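Local atomic coordinates of putative fructosamine-3-kinase (Thermobifida fusca YX, PDB entry 3F7W), a protein that probably acts as a kinase, as a member of the fructosamine kinase family. Residues A[6-11]-A[84-89]; A[139-144]-A[256-261]. One frame throughout, in Å; residues are numbered along the deposited sequence. Where two conformers were deposited one is given.

Contact 1: residues A[6-11]-A[84-89]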
ATOM      1  N   ALA A   6       0.970 -23.690  12.721  1.00 29.12           N
ATOM      2  CA  ALA A   6       0.227 -23.767  13.979  1.00 31.18           C
ATOM      3  C   ALA A   6       1.120 -23.500  15.187  1.00 31.10           C
ATOM      4  O   ALA A   6       0.769 -22.719  16.075  1.00 31.07           O
ATOM      5  CB  ALA A   6      -0.503 -25.114  14.113  1.00 28.81           C
ATOM      6  N   ALA A   7       2.296 -24.119  15.206  1.00 31.95           N
ATOM      7  CA  ALA A   7       3.226 -23.935  16.312  1.00 31.69           C
ATOM      8  C   ALA A   7       3.685 -22.483  16.416  1.00 29.72           C
ATOM      9  O   ALA A   7       3.754 -21.935  17.504  1.00 28.86           O
ATOM     10  CB  ALA A   7       4.448 -24.861  16.138  1.00 31.07           C
ATOM     11  N   ARG A   8       4.055 -21.899  15.277  1.00 30.22           N
ATOM     12  CA  ARG A   8       4.580 -20.530  15.238  1.00 31.71           C
ATOM     13  C   ARG A   8       3.519 -19.524  15.719  1.00 32.46           C
ATOM     14  O   ARG A   8       3.808 -18.626  16.525  1.00 32.46           O
ATOM     15  CB  ARG A   8       5.111 -20.238  13.832  1.00 32.29           C
ATOM     16  CG  ARG A   8       6.362 -21.091  13.496  1.00 33.37           C
ATOM     17  CD  ARG A   8       6.568 -21.322  12.004  1.00 41.66           C
ATOM     18  NE  ARG A   8       6.771 -20.074  11.271  1.00 41.54           N
ATOM     19  CZ  ARG A   8       6.930 -19.998   9.952  1.00 40.12           C
ATOM     20  NH1 ARG A   8       6.952 -21.102   9.205  1.00 38.38           N
ATOM     21  NH2 ARG A   8       7.101 -18.820   9.386  1.00 38.54           N
ATOM     22  N   VAL A   9       2.272 -19.725  15.288  1.00 30.48           N
ATOM     23  CA  VAL A   9       1.155 -18.861  15.713  1.00 30.18           C
ATOM     24  C   VAL A   9       0.922 -18.954  17.211  1.00 29.49           C
ATOM     25  O   VAL A   9       0.816 -17.941  17.918  1.00 27.68           O
ATOM     26  CB  VAL A   9      -0.136 -19.165  14.900  1.00 30.24           C
ATOM     27  CG1 VAL A   9      -1.344 -18.430  15.472  1.00 31.89           C
ATOM     28  CG2 VAL A   9       0.081 -18.762  13.455  1.00 29.12           C
ATOM     29  N   THR A  10       0.870 -20.165  17.746  1.00 30.74           N
ATOM     30  CA  THR A  10       0.710 -20.304  19.179  1.00 31.80           C
ATOM     31  C   THR A  10       1.821 -19.609  19.969  1.00 33.14           C
ATOM     32  O   THR A  10       1.546 -18.944  20.976  1.00 33.28           O
ATOM     33  CB  THR A  10       0.598 -21.784  19.569  1.00 32.90           C
ATOM     34  OG1 THR A  10      -0.582 -22.309  18.941  1.00 37.40           O
ATOM     35  CG2 THR A  10       0.527 -21.961  21.116  1.00 29.63           C
ATOM     36  N   GLU A  11       3.059 -19.759  19.519  0.50 33.22           N
ATOM     37  CA  GLU A  11       4.188 -19.103  20.172  0.50 33.87           C
ATOM     38  C   GLU A  11       4.027 -17.586  20.137  0.50 34.00           C
ATOM     39  O   GLU A  11       4.281 -16.904  21.129  0.50 32.84           O
ATOM     40  CB  GLU A  11       5.499 -19.488  19.479  0.50 35.09           C
ATOM     41  CG  GLU A  11       6.770 -18.947  20.147  0.50 39.56           C
ATOM     42  CD  GLU A  11       7.042 -19.578  21.501  0.50 42.67           C
ATOM     43  OE1 GLU A  11       6.917 -20.814  21.622  0.50 46.32           O
ATOM     44  OE2 GLU A  11       7.391 -18.835  22.441  0.50 47.09           O
ATOM     45  N   ASP A  84      10.154 -12.186  12.160  0.50 29.05           N
ATOM     46  CA  ASP A  84      10.692 -11.970  10.808  0.50 29.53           C
ATOM     47  C   ASP A  84      10.201 -13.021   9.804  0.50 30.22           C
ATOM     48  O   ASP A  84      10.402 -12.848   8.604  0.50 34.44           O
ATOM     49  CB  ASP A  84      12.219 -11.976  10.802  0.50 30.26           C
ATOM     50  CG  ASP A  84      12.819 -10.811  11.562  0.50 22.74           C
ATOM     51  OD1 ASP A  84      12.230  -9.713  11.577  0.50 23.87           O
ATOM     52  OD2 ASP A  84      13.894 -11.008  12.155  0.50 34.01           O
ATOM     53  N   ARG A  85       9.602 -14.099  10.300  1.00 33.03           N
ATOM     54  CA  ARG A  85       9.154 -15.231   9.432  1.00 37.31           C
ATOM     55  C   ARG A  85       7.615 -15.336   9.272  1.00 38.02           C
ATOM     56  O   ARG A  85       7.135 -16.081   8.402  1.00 32.90           O
ATOM     57  CB  ARG A  85       9.577 -16.580  10.047  1.00 34.87           C
ATOM     58  CG  ARG A  85      10.947 -16.687  10.696  1.00 43.90           C
ATOM     59  CD  ARG A  85      12.033 -16.627   9.658  1.00 40.96           C
ATOM     60  NE  ARG A  85      11.868 -17.671   8.650  1.00 37.66           N
ATOM     61  CZ  ARG A  85      12.571 -17.731   7.526  1.00 34.23           C
ATOM     62  NH1 ARG A  85      13.484 -16.804   7.234  1.00 41.55           N
ATOM     63  NH2 ARG A  85      12.331 -18.689   6.678  1.00 34.11           N
ATOM     64  N   THR A  86       6.866 -14.670  10.167  1.00 38.02           N
ATOM     65  CA  THR A  86       5.437 -14.974  10.392  1.00 35.55           C
ATOM     66  C   THR A  86       4.704 -13.678  10.748  1.00 34.93           C
ATOM     67  O   THR A  86       5.219 -12.838  11.501  1.00 36.23           O
ATOM     68  CB  THR A  86       5.249 -15.948  11.540  1.00 36.62           C
ATOM     69  OG1 THR A  86       6.240 -16.981  11.478  1.00 42.16           O
ATOM     70  CG2 THR A  86       3.853 -16.581  11.549  1.00 34.19           C
ATOM     71  N   LEU A  87       3.525 -13.502  10.181  1.00 30.02           N
ATOM     72  CA  LEU A  87       2.680 -12.374  10.524  1.00 29.21           C
ATOM     73  C   LEU A  87       1.242 -12.901  10.619  1.00 28.46           C
ATOM     74  O   LEU A  87       0.729 -13.463   9.653  1.00 28.89           O
ATOM     75  CB  LEU A  87       2.821 -11.265   9.475  1.00 31.30           C
ATOM     76  CG  LEU A  87       1.941 -10.019   9.580  1.00 36.14           C
ATOM     77  CD1 LEU A  87       2.084  -9.323  10.928  1.00 32.59           C
ATOM     78  CD2 LEU A  87       2.230  -9.022   8.419  1.00 33.83           C
ATOM     79  N   ALA A  88       0.659 -12.782  11.815  1.00 27.52           N
ATOM     80  CA  ALA A  88      -0.696 -13.271  12.149  1.00 27.98           C
ATOM     81  C   ALA A  88      -1.558 -12.050  12.481  1.00 27.25           C
ATOM     82  O   ALA A  88      -1.182 -11.237  13.349  1.00 28.63           O
ATOM     83  CB  ALA A  88      -0.670 -14.198  13.348  1.00 26.65           C
HETATM   84  N   MSE A  89      -2.680 -11.928  11.780  1.00 26.99           N
HETATM   85  CA  MSE A  89      -3.572 -10.813  11.926  1.00 29.16           C
HETATM   86  C   MSE A  89      -5.006 -11.252  11.875  1.00 29.95           C
HETATM   87  O   MSE A  89      -5.325 -12.385  11.535  1.00 26.81           O
HETATM   88  CB  MSE A  89      -3.317  -9.780  10.824  1.00 31.58           C
HETATM   89  CG  MSE A  89      -3.735 -10.186   9.467  1.00 34.93           C
HETATM   90 SE   MSE A  89      -3.228  -8.789   8.198  0.75 36.64          SE
HETATM   91  CE  MSE A  89      -1.310  -9.109   8.350  1.00 18.86           C
TER
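Arg8 reaches from the helix to the start of the strand and sets the edge of its guanidinium group against Thr86. The donor is NH2. The bond from Arg8 NH2 to Thr86 OG1 is 2.9 Å long and somewhat bent, with an angle of 146° at the hydrogen. The hydroxyl oxygen lies close to the guanidinium plane, about 15° out of it. Arg8 NE is also near, 3.1 Å from Thr86 OG1. The carbonyl oxygen of Arg85 lies straight ahead of the CZ-NH2 bond, near the guanidinium plane, 2.9 Å from Arg8 NH2. On the Thr86 side, OG1 stands beside the backbone N (chi1 -42°) and CG2 is anti to that N, which turns the hydroxyl toward Arg8.

The segments join helix 3-13 to strand 86-90 in the N-terminal lobe of a protein-kinase-like fold. This lobe is built on a five-stranded antiparallel sheet, and the helix lies against one face of it. Val9, next along the helix, packs on Leu42 and Val44 of strand 41-46. Leu87 faces the other way, toward helix 57-68.

Arg8 NH2 also donates to the carbonyl oxygen of Leu47, so backbone and hydroxyl oxygens together fix how the guanidinium is turned. The CB of Arg85 touches this group at 3.4 Å from Arg8 NH2. Arg85 NE is 5.0 Å from Arg8 NH2, a pair of like charges near each other but not in contact. The charged end of Arg85 bonds through NH2 to the carbonyl oxygens of Pro48 and Ala51.

Contact 2: residues A[139-144]-A[256-261]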
ATOM      1  N   SER A 139      11.459  16.089   4.561  1.00 29.36           N
ATOM      2  CA  SER A 139      10.560  17.125   5.024  1.00 29.62           C
ATOM      3  C   SER A 139       9.658  17.690   3.920  1.00 29.99           C
ATOM      4  O   SER A 139       8.667  18.336   4.218  1.00 34.04           O
ATOM      5  CB  SER A 139      11.388  18.255   5.659  1.00 30.06           C
ATOM      6  OG  SER A 139      12.326  18.757   4.718  1.00 32.63           O
ATOM      7  N   THR A 140      10.022  17.490   2.655  1.00 31.13           N
ATOM      8  CA  THR A 140       9.298  18.073   1.524  1.00 30.29           C
ATOM      9  C   THR A 140       8.943  16.987   0.502  1.00 29.75           C
ATOM     10  O   THR A 140       9.734  16.079   0.243  1.00 28.18           O
ATOM     11  CB  THR A 140      10.131  19.192   0.855  1.00 31.95           C
ATOM     12  OG1 THR A 140      11.385  18.667   0.406  1.00 30.57           O
ATOM     13  CG2 THR A 140      10.389  20.327   1.840  1.00 29.69           C
ATOM     14  N   TRP A 141       7.747  17.074  -0.075  1.00 29.61           N
ATOM     15  CA  TRP A 141       7.268  16.004  -0.938  1.00 29.16           C
ATOM     16  C   TRP A 141       7.990  15.859  -2.298  1.00 27.79           C
ATOM     17  O   TRP A 141       8.333  14.734  -2.683  1.00 28.26           O
ATOM     18  CB  TRP A 141       5.739  16.074  -1.109  1.00 28.37           C
ATOM     19  CG  TRP A 141       5.221  14.920  -1.901  1.00 28.79           C
ATOM     20  CD1 TRP A 141       5.012  13.669  -1.466  1.00 27.40           C
ATOM     21  CD2 TRP A 141       4.907  14.927  -3.291  1.00 27.48           C
ATOM     22  NE1 TRP A 141       4.577  12.865  -2.496  1.00 27.21           N
ATOM     23  CE2 TRP A 141       4.494  13.621  -3.630  1.00 30.98           C
ATOM     24  CE3 TRP A 141       4.926  15.910  -4.279  1.00 28.17           C
ATOM     25  CZ2 TRP A 141       4.116  13.271  -4.910  1.00 28.79           C
ATOM     26  CZ3 TRP A 141       4.554  15.558  -5.563  1.00 28.27           C
ATOM     27  CH2 TRP A 141       4.138  14.240  -5.862  1.00 30.24           C
ATOM     28  N   PRO A 142       8.202  16.965  -3.041  1.00 28.48           N
ATOM     29  CA  PRO A 142       8.796  16.769  -4.371  1.00 28.74           C
ATOM     30  C   PRO A 142      10.129  16.032  -4.340  1.00 27.80           C
ATOM     31  O   PRO A 142      10.351  15.132  -5.149  1.00 28.85           O
ATOM     32  CB  PRO A 142       8.975  18.217  -4.905  1.00 26.43           C
ATOM     33  CG  PRO A 142       7.948  19.005  -4.163  1.00 29.54           C
ATOM     34  CD  PRO A 142       7.920  18.388  -2.782  1.00 29.54           C
ATOM     35  N   GLU A 143      10.993  16.388  -3.395  1.00 26.62           N
ATOM     36  CA  GLU A 143      12.280  15.702  -3.249  1.00 26.84           C
ATOM     37  C   GLU A 143      12.122  14.231  -2.835  1.00 26.35           C
ATOM     38  O   GLU A 143      12.789  13.345  -3.353  1.00 24.77           O
ATOM     39  CB  GLU A 143      13.134  16.436  -2.212  1.00 30.03           C
ATOM     40  CG  GLU A 143      13.656  17.804  -2.664  1.00 32.97           C
ATOM     41  CD  GLU A 143      12.591  18.910  -2.785  1.00 39.82           C
ATOM     42  OE1 GLU A 143      11.503  18.858  -2.143  1.00 32.12           O
ATOM     43  OE2 GLU A 143      12.873  19.866  -3.539  1.00 40.47           O
ATOM     44  N   PHE A 144      11.282  13.996  -1.845  1.00 25.17           N
ATOM     45  CA  PHE A 144      10.965  12.653  -1.430  1.00 24.50           C
ATOM     46  C   PHE A 144      10.448  11.800  -2.603  1.00 25.55           C
ATOM     47  O   PHE A 144      10.907  10.677  -2.828  1.00 25.64           O
ATOM     48  CB  PHE A 144       9.924  12.730  -0.306  1.00 26.34           C
ATOM     49  CG  PHE A 144       9.306  11.425   0.038  1.00 27.40           C
ATOM     50  CD1 PHE A 144      10.019  10.467   0.739  1.00 28.92           C
ATOM     51  CD2 PHE A 144       7.990  11.155  -0.329  1.00 30.27           C
ATOM     52  CE1 PHE A 144       9.437   9.253   1.048  1.00 31.53           C
ATOM     53  CE2 PHE A 144       7.404   9.942  -0.002  1.00 30.04           C
ATOM     54  CZ  PHE A 144       8.132   9.000   0.682  1.00 29.16           C
ATOM     55  N   PRO A 256      -2.603  11.551 -12.480  1.00 27.10           N
ATOM     56  CA  PRO A 256      -1.463  10.870 -13.137  1.00 25.51           C
ATOM     57  C   PRO A 256      -0.093  10.996 -12.439  1.00 26.18           C
ATOM     58  O   PRO A 256       0.677  10.007 -12.386  1.00 25.26           O
ATOM     59  CB  PRO A 256      -1.415  11.518 -14.534  1.00 25.64           C
ATOM     60  CG  PRO A 256      -2.778  12.050 -14.761  1.00 28.09           C
ATOM     61  CD  PRO A 256      -3.352  12.404 -13.416  1.00 26.28           C
ATOM     62  N   LEU A 257       0.223  12.191 -11.941  1.00 24.97           N
ATOM     63  CA  LEU A 257       1.487  12.438 -11.245  1.00 26.65           C
ATOM     64  C   LEU A 257       1.675  11.414 -10.156  1.00 25.30           C
ATOM     65  O   LEU A 257       2.731  10.787 -10.046  1.00 26.16           O
ATOM     66  CB  LEU A 257       1.513  13.852 -10.649  1.00 27.01           C
ATOM     67  CG  LEU A 257       2.725  14.231  -9.790  1.00 29.96           C
ATOM     68  CD1 LEU A 257       3.993  14.237 -10.606  1.00 30.64           C
ATOM     69  CD2 LEU A 257       2.477  15.591  -9.110  1.00 24.15           C
ATOM     70  N   HIS A 258       0.623  11.231  -9.362  1.00 27.02           N
ATOM     71  CA  HIS A 258       0.655  10.304  -8.230  1.00 26.90           C
ATOM     72  C   HIS A 258       0.612   8.822  -8.585  1.00 26.92           C
ATOM     73  O   HIS A 258       0.842   7.982  -7.709  1.00 27.44           O
ATOM     74  CB  HIS A 258      -0.466  10.627  -7.252  1.00 24.10           C
ATOM     75  CG  HIS A 258      -0.249  11.908  -6.518  1.00 26.00           C
ATOM     76  ND1 HIS A 258       0.693  12.035  -5.524  1.00 25.30           N
ATOM     77  CD2 HIS A 258      -0.829  13.124  -6.649  1.00 27.79           C
ATOM     78  CE1 HIS A 258       0.685  13.273  -5.071  1.00 29.15           C
ATOM     79  NE2 HIS A 258      -0.226  13.958  -5.739  1.00 26.60           N
ATOM     80  N   GLN A 259       0.303   8.521  -9.847  1.00 24.74           N
ATOM     81  CA  GLN A 259       0.288   7.171 -10.359  1.00 24.73           C
ATOM     82  C   GLN A 259       1.638   6.732 -10.930  1.00 25.41           C
ATOM     83  O   GLN A 259       1.826   5.557 -11.242  1.00 25.69           O
ATOM     84  CB  GLN A 259      -0.804   7.038 -11.436  1.00 24.53           C
ATOM     85  CG  GLN A 259      -2.214   7.139 -10.851  1.00 22.82           C
ATOM     86  CD  GLN A 259      -3.341   7.120 -11.868  1.00 23.56           C
ATOM     87  OE1 GLN A 259      -3.144   7.446 -13.041  1.00 24.76           O
ATOM     88  NE2 GLN A 259      -4.550   6.796 -11.403  1.00 22.32           N
ATOM     89  N   LEU A 260       2.582   7.654 -11.049  1.00 25.02           N
ATOM     90  CA  LEU A 260       3.874   7.317 -11.642  1.00 25.62           C
ATOM     91  C   LEU A 260       4.663   6.324 -10.793  1.00 24.95           C
ATOM     92  O   LEU A 260       5.239   5.376 -11.328  1.00 26.37           O
ATOM     93  CB  LEU A 260       4.692   8.580 -11.935  1.00 25.16           C
ATOM     94  CG  LEU A 260       4.082   9.501 -13.009  1.00 26.65           C
ATOM     95  CD1 LEU A 260       4.945  10.764 -13.175  1.00 26.35           C
ATOM     96  CD2 LEU A 260       3.887   8.796 -14.354  1.00 24.37           C
ATOM     97  N   HIS A 261       4.646   6.508  -9.473  1.00 26.27           N
ATOM     98  CA  HIS A 261       5.368   5.595  -8.581  1.00 26.84           C
ATOM     99  C   HIS A 261       4.847   4.155  -8.739  1.00 23.84           C
ATOM    100  O   HIS A 261       5.627   3.265  -9.060  1.00 25.01           O
ATOM    101  CB  HIS A 261       5.287   6.059  -7.111  1.00 27.33           C
ATOM    102  CG  HIS A 261       5.646   4.989  -6.133  1.00 26.62           C
ATOM    103  ND1 HIS A 261       6.928   4.468  -6.038  1.00 26.53           N
ATOM    104  CD2 HIS A 261       4.892   4.321  -5.226  1.00 29.24           C
ATOM    105  CE1 HIS A 261       6.939   3.523  -5.108  1.00 29.83           C
ATOM    106  NE2 HIS A 261       5.718   3.411  -4.607  1.00 27.33           N
TER
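Trp141 sets the six-membered end of its indole against Leu257 and His258, joining the start of helix 141-159 to helix 251-270. Both helices belong to the mainly helical C-terminal lobe of this kinase-like fold. The tight part is the Trp141–His258 pair, where Trp141 CZ2 comes within 3.4 Å of His258 CE1. The two rings meet obliquely, with planes at 43° and centroids 5.0 Å apart. The Leu257 contact is looser. Its CD2 comes to the indole edge near the ring plane, 3.9 Å from Trp141 CH2. Trp141 has CG anti to the backbone N (chi1 -175°), and this carries the indole across to the other helix.

Other aromatic rings complete the cluster. Tyr145 stacks on Trp141, His218 meets it edge-to-face, and Phe120 also touches it. An alanine in place of Trp141 would probably open a gap in this buried cluster and take away one of the rings that His258 packs on and the indole edge that meets Leu257 CD2.

The solvent side lies at the other end of 139-144. Ser139 and Thr140 are exposed and make no contact with 256-261. Thr140 occupies the N-cap position, but its side chain does not cap the helix. Instead, Thr140 OG1 donates to Glu143 OE1 at 2.6 Å, approaching from above the carboxylate plane, 45° out of it.

Contact 1 and contact 2 lie on opposite sides of the chain's centre. Their centres are about 35 Å apart and their nearest atoms about 18 Å apart, so they do not touch. Both segments of contact 1 come earlier in the chain than those of contact 2. They share no helix or strand. Contact 1 fastens helix 3-13 to the five-stranded antiparallel sheet of the N-terminal lobe. Contact 2 joins helices 141-159 and 251-270 in the C-terminal lobe. Each thus lies within one lobe of the two-lobed fold, and neither spans the boundary between them.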